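Local coordinates for protein glucose-6-phosphate dehydrogenase (Trypanosoma cruzi, PDB 5AQ1) that catalyses the NADP-dependent oxidation of glucose 6-phosphate to 6-phosphogluconolactone, the entry step of the pentose phosphate pathway, at residues 239-244 with 379-384; 233-238 with 354-359; 390-395 with 409-414. One frame throughout, in Å; residues are numbered along the deposited sequence.

Interaction 1 (239-244 with 379-384); sequences SIACVQ and QFKDEI
The F380 ring meets S239 and I240 of segment 239-244: the carbonyl of S239 lies at the ring's edge, close to its plane, with CD1 of F380 3.4 Å from O of S239, while CG1 of I240 comes in obliquely, 3.8 Å from CE1 of F380. F380 carries its ring beside its own backbone N, CG anti to the carbonyl carbon (chi1 -59°), which sets CD1 and CE1 within packing distance of CG1 of I240. The S239 carbonyl also accepts a hydrogen bond from the backbone N of K381 (N to O 2.9 Å). One step further in, the regular pairing is interrupted. O of Q379 accepts from two consecutive amides, N of A241 at 2.9 Å and N of C242 at 3.0 Å, both in the plane of its carbonyl: a classic beta bulge that shifts the register by one. Beyond it N of Q379 returns a bond to O of C242 (2.8 Å), with the side chains of C242 and Q379 on the same face of the sheet. The extended chain of K381 runs past the bulge, its CG 3.8 Å from CB of A241, and its NZ bonds to the carbonyls of S237 and N238. The amide of Q379 is held by R393, E395 and the backbone N of K507. The contact joins strands 240-248 and 373-380, adjacent and antiparallel in the large mixed sheet; strand 361-366 lies on the other side of 240-248, and V230 of a second subunit packs on F380.

Interaction 2 (233-238 with 354-359); sequences ALWNSN and DRWHGV
Two tryptophans, W235 and W356, meet obliquely, the five-membered ring of W235 at 85° to the six-membered ring of W356: CD1 of W235 approaches CH2 of W356 to 3.4 Å at the edge of the W356 ring. CG of R355 lies over one face of that same ring, offset toward its rim. R355 then bends at chi3 (-70°), which turns its guanidinium back to the other loop, where NH1 bonds to O of W235 at 2.8 Å; the oxygen lies in the guanidinium plane, but the donor stands above the carbonyl plane. Next along, N of S237 bonds to O of R355 (2.8 Å). CB of S237 packs on CG2 of V359 (3.4 Å), and its OG meets a water, 2.6 Å away, that donates to the carbonyls of D354 and R355. An Asx turn, N of N238 to OD1 of N236, and a type II turn over W356-V359 shape the loops. Two loops without regular strand pairing are thus joined by direct and water-mediated bonds to backbone carbonyls, while the indole N-H groups of W235 and W356 are satisfied by the carbonyls of L281 and T282, and NE of R355 by the E284 carboxylate.

Interaction 3 (390-395 with 409-414); sequences STQRNE and KLTAKT
Backbone pairing comes first: E395 and K409 form an antiparallel hydrogen-bonded pair, with N of K409 giving to O of E395 at 2.7 Å and N of E395 giving to O of K409 at 3.1 Å. The K409 oxygen also receives a CA-H...O contact from N394, whose CA lies 3.3 Å away. Charge follows on the same face of the sheet, where the two side chains run side by side in the same direction. E395 is extended, whereas K409 bends at chi3 (76°), laying its CD 3.4 Å from OE1 of E395 and leaving NZ in a long salt bridge, 3.8 Å from that OE1. This long pair probably adds only a modest electrostatic contribution to a carboxylate already held by R377, Q379 and Y506. The hydroxyl contact lies farther along: OG1 of T391 and OG1 of T411 are 2.7 Å apart, their side chains crossing at about a right angle, and OG1 of T391 also bonds to O of A227 of a second subunit. Water links the chains where they separate: one molecule donates to O of Q392 (2.7 Å), bonds to OG1 of T411, and accepts a weak bond from ND2 of N394. OD1 of N394 takes the backbone N of V230 from the second subunit, and F231 of that subunit packs on L410. The E395-K409 pair sits at the open end of a beta hairpin, strands 395-401 and 405-413, away from its turn, and residues around it meet the second subunit.

How the interactions relate
All three contacts belong to the C-terminal domain, on the same side of the chain's centre, and all touch the second subunit. Interactions 1 and 2 have centres about 10 Å apart and their segments alternate along the chain; the loops of interaction 2 precede strands 240-248 and 361-366, and K381 joins the two contacts. Interaction 3 follows in sequence, about 12 Å from interaction 1 between centres, and shares its mixed sheet: N of F380 bonds to O of N394. Interactions 2 and 3 are about 21 Å apart between centres, and their nearest atoms remain about 7 Å apart. Interaction 1 thus lies between the loop pair and the hairpin, tied to both.

Interaction 1 (239-244 with 379-384)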
loop_
_atom_site.group_PDB
_atom_site.type_symbol
_atom_site.label_atom_id
_atom_site.label_comp_id
_atom_site.label_asym_id
_atom_site.label_seq_id
_atom_site.Cartn_x
_atom_site.Cartn_y
_atom_site.Cartn_z
ATOM N N SER B 239 2.978 -7.162 3.756
ATOM C CA SER B 239 2.390 -8.436 3.329
ATOM C C SER B 239 3.184 -9.669 3.784
ATOM O O SER B 239 2.605 -10.746 3.957
ATOM C CB SER B 239 2.256 -8.463 1.807
ATOM O OG SER B 239 1.338 -7.487 1.351
ATOM N N ILE B 240 4.495 -9.515 3.982
ATOM C CA ILE B 240 5.354 -10.649 4.333
ATOM C C ILE B 240 5.526 -10.763 5.849
ATOM O O ILE B 240 5.894 -9.796 6.521
ATOM C CB ILE B 240 6.734 -10.551 3.651
ATOM C CG1 ILE B 240 6.572 -10.655 2.135
ATOM C CG2 ILE B 240 7.658 -11.652 4.151
ATOM C CD1 ILE B 240 7.831 -10.359 1.351
ATOM N N ALA B 241 5.255 -11.959 6.365
ATOM C CA ALA B 241 5.371 -12.252 7.791
ATOM C C ALA B 241 6.730 -12.848 8.142
ATOM O O ALA B 241 7.266 -12.575 9.212
ATOM C CB ALA B 241 4.268 -13.211 8.214
ATOM N N CYS B 242 7.270 -13.675 7.249
ATOM C CA CYS B 242 8.509 -14.391 7.517
ATOM C C CYS B 242 9.127 -14.943 6.230
ATOM O O CYS B 242 8.410 -15.386 5.330
ATOM C CB CYS B 242 8.238 -15.539 8.489
ATOM S SG CYS B 242 9.702 -16.513 8.897
ATOM N N VAL B 243 10.457 -14.915 6.154
ATOM C CA VAL B 243 11.197 -15.473 5.019
ATOM C C VAL B 243 12.166 -16.545 5.515
ATOM O O VAL B 243 12.973 -16.285 6.409
ATOM C CB VAL B 243 11.986 -14.384 4.266
ATOM C CG1 VAL B 243 12.839 -14.994 3.162
ATOM C CG2 VAL B 243 11.038 -13.343 3.690
ATOM N N GLN B 244 12.078 -17.742 4.939
ATOM C CA GLN B 244 12.949 -18.852 5.318
ATOM C C GLN B 244 13.780 -19.310 4.124
ATOM O O GLN B 244 13.245 -19.533 3.038
ATOM C CB GLN B 244 12.131 -20.024 5.858
ATOM C CG GLN B 244 12.965 -21.052 6.613
ATOM C CD GLN B 244 12.186 -22.297 6.986
ATOM O OE1 GLN B 244 12.049 -22.624 8.160
ATOM N NE2 GLN B 244 11.677 -22.998 5.985
ATOM N N GLN B 379 6.734 -16.568 3.397
ATOM C CA GLN B 379 5.474 -16.787 4.103
ATOM C C GLN B 379 4.773 -15.463 4.399
ATOM O O GLN B 379 5.273 -14.644 5.170
ATOM C CB GLN B 379 5.726 -17.559 5.396
ATOM C CG GLN B 379 4.470 -17.931 6.160
ATOM C CD GLN B 379 4.738 -18.956 7.243
ATOM O OE1 GLN B 379 4.877 -18.613 8.415
ATOM N NE2 GLN B 379 4.821 -20.221 6.856
ATOM N N PHE B 380 3.607 -15.272 3.784
ATOM C CA PHE B 380 2.829 -14.048 3.950
ATOM C C PHE B 380 2.007 -14.064 5.237
ATOM O O PHE B 380 1.866 -15.096 5.899
ATOM C CB PHE B 380 1.920 -13.818 2.736
ATOM C CG PHE B 380 2.668 -13.696 1.438
ATOM C CD1 PHE B 380 3.284 -12.503 1.084
ATOM C CD2 PHE B 380 2.778 -14.781 0.580
ATOM C CE1 PHE B 380 3.985 -12.389 -0.107
ATOM C CE2 PHE B 380 3.478 -14.672 -0.613
ATOM C CZ PHE B 380 4.080 -13.473 -0.958
ATOM N N LYS B 381 1.487 -12.896 5.589
ATOM C CA LYS B 381 0.668 -12.741 6.785
ATOM C C LYS B 381 -0.680 -13.421 6.628
ATOM O O LYS B 381 -1.150 -13.659 5.519
ATOM C CB LYS B 381 0.446 -11.259 7.086
ATOM C CG LYS B 381 1.672 -10.535 7.602
ATOM C CD LYS B 381 1.456 -9.035 7.561
ATOM C CE LYS B 381 2.266 -8.322 8.623
ATOM N NZ LYS B 381 2.294 -6.856 8.385
ATOM N N ASP B 382 -1.301 -13.714 7.759
ATOM C CA ASP B 382 -2.646 -14.263 7.777
ATOM C C ASP B 382 -3.653 -13.226 7.311
ATOM O O ASP B 382 -3.566 -12.054 7.680
ATOM C CB ASP B 382 -3.022 -14.703 9.189
ATOM C CG ASP B 382 -2.270 -15.920 9.630
ATOM O OD1 ASP B 382 -2.672 -17.040 9.231
ATOM O OD2 ASP B 382 -1.289 -15.754 10.382
ATOM N N GLU B 383 -4.599 -13.665 6.489
ATOM C CA GLU B 383 -5.817 -12.908 6.274
ATOM C C GLU B 383 -6.762 -13.346 7.397
ATOM O O GLU B 383 -7.297 -14.459 7.380
ATOM C CB GLU B 383 -6.392 -13.182 4.884
ATOM C CG GLU B 383 -7.392 -12.139 4.413
ATOM C CD GLU B 383 -6.784 -10.760 4.174
ATOM O OE1 GLU B 383 -5.553 -10.651 3.970
ATOM O OE2 GLU B 383 -7.554 -9.775 4.179
ATOM N N ILE B 384 -6.921 -12.474 8.393
ATOM C CA ILE B 384 -7.611 -12.827 9.636
ATOM C C ILE B 384 -9.109 -13.026 9.433
ATOM O O ILE B 384 -9.683 -13.966 9.977
ATOM C CB ILE B 384 -7.357 -11.778 10.748
ATOM C CG1 ILE B 384 -5.860 -11.726 11.093
ATOM C CG2 ILE B 384 -8.171 -12.104 12.001
ATOM C CD1 ILE B 384 -5.433 -10.466 11.819
#

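Interaction 2 (233-238 with 354-359)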
loop_
_atom_site.group_PDB
_atom_site.type_symbol
_atom_site.label_atom_id
_atom_site.label_comp_id
_atom_site.label_asym_id
_atom_site.label_seq_id
_atom_site.Cartn_x
_atom_site.Cartn_y
_atom_site.Cartn_z
ATOM N N ALA B 233 4.378 -5.603 -5.656
ATOM C CA ALA B 233 3.452 -4.999 -4.695
ATOM C C ALA B 233 3.435 -5.696 -3.331
ATOM O O ALA B 233 3.134 -5.066 -2.317
ATOM C CB ALA B 233 2.045 -4.978 -5.277
ATOM N N LEU B 234 3.749 -6.989 -3.313
ATOM C CA LEU B 234 3.704 -7.786 -2.088
ATOM C C LEU B 234 5.026 -7.858 -1.334
ATOM O O LEU B 234 5.061 -8.389 -0.227
ATOM C CB LEU B 234 3.276 -9.220 -2.412
ATOM C CG LEU B 234 1.882 -9.418 -3.001
ATOM C CD1 LEU B 234 1.714 -10.839 -3.521
ATOM C CD2 LEU B 234 0.821 -9.095 -1.965
ATOM N N TRP B 235 6.107 -7.337 -1.906
ATOM C CA TRP B 235 7.446 -7.696 -1.424
ATOM C C TRP B 235 7.990 -6.783 -0.324
ATOM O O TRP B 235 9.057 -6.187 -0.459
ATOM C CB TRP B 235 8.428 -7.774 -2.597
ATOM C CG TRP B 235 9.424 -8.863 -2.422
ATOM C CD1 TRP B 235 10.604 -8.795 -1.740
ATOM C CD2 TRP B 235 9.321 -10.203 -2.918
ATOM N NE1 TRP B 235 11.249 -10.006 -1.790
ATOM C CE2 TRP B 235 10.484 -10.887 -2.508
ATOM C CE3 TRP B 235 8.367 -10.886 -3.678
ATOM C CZ2 TRP B 235 10.717 -12.230 -2.833
ATOM C CZ3 TRP B 235 8.601 -12.221 -4.002
ATOM C CH2 TRP B 235 9.767 -12.878 -3.580
ATOM N N ASN B 236 7.251 -6.687 0.776
ATOM C CA ASN B 236 7.650 -5.843 1.899
ATOM C C ASN B 236 6.955 -6.286 3.184
ATOM O O ASN B 236 6.151 -7.219 3.165
ATOM C CB ASN B 236 7.349 -4.378 1.584
ATOM C CG ASN B 236 5.885 -4.140 1.291
ATOM O OD1 ASN B 236 5.018 -4.591 2.035
ATOM N ND2 ASN B 236 5.598 -3.439 0.201
ATOM N N SER B 237 7.256 -5.607 4.287
ATOM C CA SER B 237 6.772 -6.018 5.606
ATOM C C SER B 237 5.260 -5.886 5.808
ATOM O O SER B 237 4.725 -6.424 6.779
ATOM C CB SER B 237 7.497 -5.233 6.702
ATOM O OG SER B 237 7.044 -3.898 6.745
ATOM N N ASN B 238 4.576 -5.170 4.915
ATOM C CA ASN B 238 3.114 -5.066 4.973
ATOM C C ASN B 238 2.415 -6.385 4.680
ATOM O O ASN B 238 1.374 -6.679 5.269
ATOM C CB ASN B 238 2.596 -4.013 3.990
ATOM C CG ASN B 238 3.120 -2.619 4.289
ATOM O OD1 ASN B 238 3.596 -2.341 5.392
ATOM N ND2 ASN B 238 3.011 -1.728 3.310
ATOM N N ASP B 354 13.244 0.064 5.817
ATOM C CA ASP B 354 11.804 0.284 5.827
ATOM C C ASP B 354 11.020 -0.794 5.084
ATOM O O ASP B 354 9.865 -1.051 5.409
ATOM C CB ASP B 354 11.502 1.671 5.283
ATOM C CG ASP B 354 12.090 2.762 6.156
ATOM O OD1 ASP B 354 11.622 2.919 7.309
ATOM O OD2 ASP B 354 13.027 3.451 5.706
ATOM N N ARG B 355 11.644 -1.433 4.104
ATOM C CA ARG B 355 11.012 -2.550 3.415
ATOM C C ARG B 355 10.864 -3.765 4.330
ATOM O O ARG B 355 9.866 -4.486 4.242
ATOM C CB ARG B 355 11.817 -2.934 2.173
ATOM C CG ARG B 355 11.218 -4.070 1.353
ATOM C CD ARG B 355 12.098 -4.408 0.168
ATOM N NE ARG B 355 12.082 -3.348 -0.835
ATOM C CZ ARG B 355 11.197 -3.245 -1.824
ATOM N NH1 ARG B 355 10.222 -4.142 -1.974
ATOM N NH2 ARG B 355 11.286 -2.231 -2.675
ATOM N N TRP B 356 11.846 -3.984 5.204
ATOM C CA TRP B 356 11.984 -5.261 5.917
ATOM C C TRP B 356 11.879 -5.202 7.438
ATOM O O TRP B 356 12.003 -6.235 8.099
ATOM C CB TRP B 356 13.324 -5.905 5.540
ATOM C CG TRP B 356 13.389 -6.301 4.114
ATOM C CD1 TRP B 356 14.248 -5.827 3.168
ATOM C CD2 TRP B 356 12.543 -7.248 3.452
ATOM N NE1 TRP B 356 13.997 -6.430 1.956
ATOM C CE2 TRP B 356 12.954 -7.305 2.103
ATOM C CE3 TRP B 356 11.478 -8.059 3.869
ATOM C CZ2 TRP B 356 12.340 -8.138 1.171
ATOM C CZ3 TRP B 356 10.869 -8.887 2.942
ATOM C CH2 TRP B 356 11.303 -8.921 1.608
ATOM N N HIS B 357 11.632 -4.021 7.998
ATOM C CA HIS B 357 11.568 -3.889 9.452
ATOM C C HIS B 357 10.532 -4.842 10.045
ATOM O O HIS B 357 9.383 -4.884 9.596
ATOM C CB HIS B 357 11.245 -2.454 9.868
ATOM C CG HIS B 357 11.171 -2.257 11.354
ATOM N ND1 HIS B 357 12.266 -2.403 12.182
ATOM C CD2 HIS B 357 10.133 -1.924 12.157
ATOM C CE1 HIS B 357 11.904 -2.170 13.431
ATOM N NE2 HIS B 357 10.615 -1.878 13.444
ATOM N N GLY B 358 10.957 -5.615 11.040
ATOM C CA GLY B 358 10.076 -6.529 11.750
ATOM C C GLY B 358 9.858 -7.879 11.087
ATOM O O GLY B 358 9.140 -8.717 11.633
ATOM N N VAL B 359 10.466 -8.099 9.921
ATOM C CA VAL B 359 10.309 -9.356 9.193
ATOM C C VAL B 359 11.497 -10.257 9.505
ATOM O O VAL B 359 12.614 -9.974 9.079
ATOM C CB VAL B 359 10.233 -9.125 7.670
ATOM C CG1 VAL B 359 9.993 -10.437 6.931
ATOM C CG2 VAL B 359 9.134 -8.130 7.342
HETATM O O HOH W 1 7.568 -2.438 4.624
HETATM O O HOH W 2 7.260 -2.613 9.726
#

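Interaction 3 (390-395 with 409-414)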
loop_
_atom_site.group_PDB
_atom_site.type_symbol
_atom_site.label_atom_id
_atom_site.label_comp_id
_atom_site.label_asym_id
_atom_site.label_seq_id
_atom_site.Cartn_x
_atom_site.Cartn_y
_atom_site.Cartn_z
ATOM N N SER B 390 -9.964 -21.168 9.443
ATOM C CA SER B 390 -10.295 -21.950 8.251
ATOM C C SER B 390 -9.460 -21.545 7.030
ATOM O O SER B 390 -9.724 -21.987 5.916
ATOM C CB SER B 390 -11.783 -21.830 7.930
ATOM O OG SER B 390 -12.556 -22.438 8.944
ATOM N N THR B 391 -8.470 -20.683 7.241
ATOM C CA THR B 391 -7.433 -20.442 6.247
ATOM C C THR B 391 -6.090 -20.464 6.966
ATOM O O THR B 391 -6.029 -20.573 8.195
ATOM C CB THR B 391 -7.651 -19.107 5.490
ATOM O OG1 THR B 391 -6.753 -19.028 4.378
ATOM C CG2 THR B 391 -7.447 -17.892 6.399
ATOM N N GLN B 392 -5.016 -20.385 6.194
ATOM C CA GLN B 392 -3.668 -20.330 6.748
ATOM C C GLN B 392 -2.812 -19.456 5.861
ATOM O O GLN B 392 -3.246 -19.027 4.793
ATOM C CB GLN B 392 -3.057 -21.733 6.919
ATOM C CG GLN B 392 -3.684 -22.826 6.065
ATOM C CD GLN B 392 -3.566 -24.219 6.649
ATOM O OE1 GLN B 392 -3.299 -25.151 5.906
ATOM N NE2 GLN B 392 -3.757 -24.377 7.964
ATOM N N ARG B 393 -1.604 -19.173 6.324
ATOM C CA ARG B 393 -0.736 -18.234 5.640
ATOM C C ARG B 393 -0.428 -18.686 4.225
ATOM O O ARG B 393 -0.065 -19.840 4.004
ATOM C CB ARG B 393 0.566 -18.065 6.414
ATOM C CG ARG B 393 0.409 -17.292 7.704
ATOM C CD ARG B 393 1.732 -17.229 8.433
ATOM N NE ARG B 393 1.680 -16.379 9.617
ATOM C CZ ARG B 393 2.720 -16.127 10.409
ATOM N NH1 ARG B 393 3.913 -16.665 10.157
ATOM N NH2 ARG B 393 2.565 -15.337 11.465
ATOM N N ASN B 394 -0.574 -17.773 3.268
ATOM C CA ASN B 394 -0.058 -17.996 1.926
ATOM C C ASN B 394 1.458 -18.108 1.979
ATOM O O ASN B 394 2.101 -17.583 2.888
ATOM C CB ASN B 394 -0.439 -16.857 0.972
ATOM C CG ASN B 394 -1.939 -16.711 0.771
ATOM O OD1 ASN B 394 -2.388 -15.663 0.316
ATOM N ND2 ASN B 394 -2.718 -17.742 1.101
ATOM N N GLU B 395 2.028 -18.785 0.995
ATOM C CA GLU B 395 3.466 -18.983 0.955
ATOM C C GLU B 395 3.926 -19.137 -0.486
ATOM O O GLU B 395 3.394 -19.963 -1.224
ATOM C CB GLU B 395 3.831 -20.223 1.767
ATOM C CG GLU B 395 5.225 -20.199 2.355
ATOM C CD GLU B 395 5.593 -21.518 3.003
ATOM O OE1 GLU B 395 5.443 -22.569 2.346
ATOM O OE2 GLU B 395 6.031 -21.511 4.166
ATOM N N LYS B 409 1.386 -21.380 -2.429
ATOM C CA LYS B 409 0.433 -22.074 -1.578
ATOM C C LYS B 409 -0.648 -21.101 -1.140
ATOM O O LYS B 409 -0.345 -20.025 -0.623
ATOM C CB LYS B 409 1.127 -22.646 -0.347
ATOM C CG LYS B 409 2.208 -23.664 -0.663
ATOM C CD LYS B 409 2.984 -24.053 0.584
ATOM C CE LYS B 409 2.196 -25.008 1.464
ATOM N NZ LYS B 409 2.953 -25.361 2.698
ATOM N N LEU B 410 -1.904 -21.482 -1.348
ATOM C CA LEU B 410 -3.032 -20.660 -0.944
ATOM C C LEU B 410 -4.226 -21.514 -0.529
ATOM O O LEU B 410 -4.205 -22.738 -0.660
ATOM C CB LEU B 410 -3.412 -19.663 -2.051
ATOM C CG LEU B 410 -3.278 -20.045 -3.526
ATOM C CD1 LEU B 410 -4.075 -21.286 -3.860
ATOM C CD2 LEU B 410 -3.723 -18.892 -4.410
ATOM N N THR B 411 -5.254 -20.855 -0.003
ATOM C CA THR B 411 -6.475 -21.524 0.427
ATOM C C THR B 411 -7.539 -21.451 -0.671
ATOM O O THR B 411 -7.681 -20.430 -1.349
ATOM C CB THR B 411 -7.004 -20.893 1.723
ATOM O OG1 THR B 411 -6.025 -21.057 2.753
ATOM C CG2 THR B 411 -8.308 -21.543 2.164
ATOM N N ALA B 412 -8.262 -22.550 -0.852
ATOM C CA ALA B 412 -9.339 -22.621 -1.830
ATOM C C ALA B 412 -10.485 -23.450 -1.271
ATOM O O ALA B 412 -10.327 -24.154 -0.271
ATOM C CB ALA B 412 -8.835 -23.230 -3.131
ATOM N N LYS B 413 -11.642 -23.353 -1.916
ATOM C CA LYS B 413 -12.788 -24.186 -1.575
ATOM C C LYS B 413 -12.457 -25.639 -1.901
ATOM O O LYS B 413 -11.871 -25.913 -2.944
ATOM C CB LYS B 413 -14.020 -23.730 -2.362
ATOM C CG LYS B 413 -15.275 -24.556 -2.120
ATOM C CD LYS B 413 -16.320 -24.283 -3.186
ATOM C CE LYS B 413 -17.431 -25.316 -3.148
ATOM N NZ LYS B 413 -16.992 -26.638 -3.669
ATOM N N THR B 414 -12.823 -26.562 -1.011
ATOM C CA THR B 414 -12.651 -27.987 -1.280
ATOM C C THR B 414 -13.518 -28.384 -2.471
ATOM O O THR B 414 -14.730 -28.178 -2.447
ATOM C CB THR B 414 -13.048 -28.869 -0.084
ATOM O OG1 THR B 414 -14.342 -28.484 0.395
ATOM C CG2 THR B 414 -12.042 -28.737 1.043
HETATM O O HOH W 3 -3.153 -20.409 2.484
#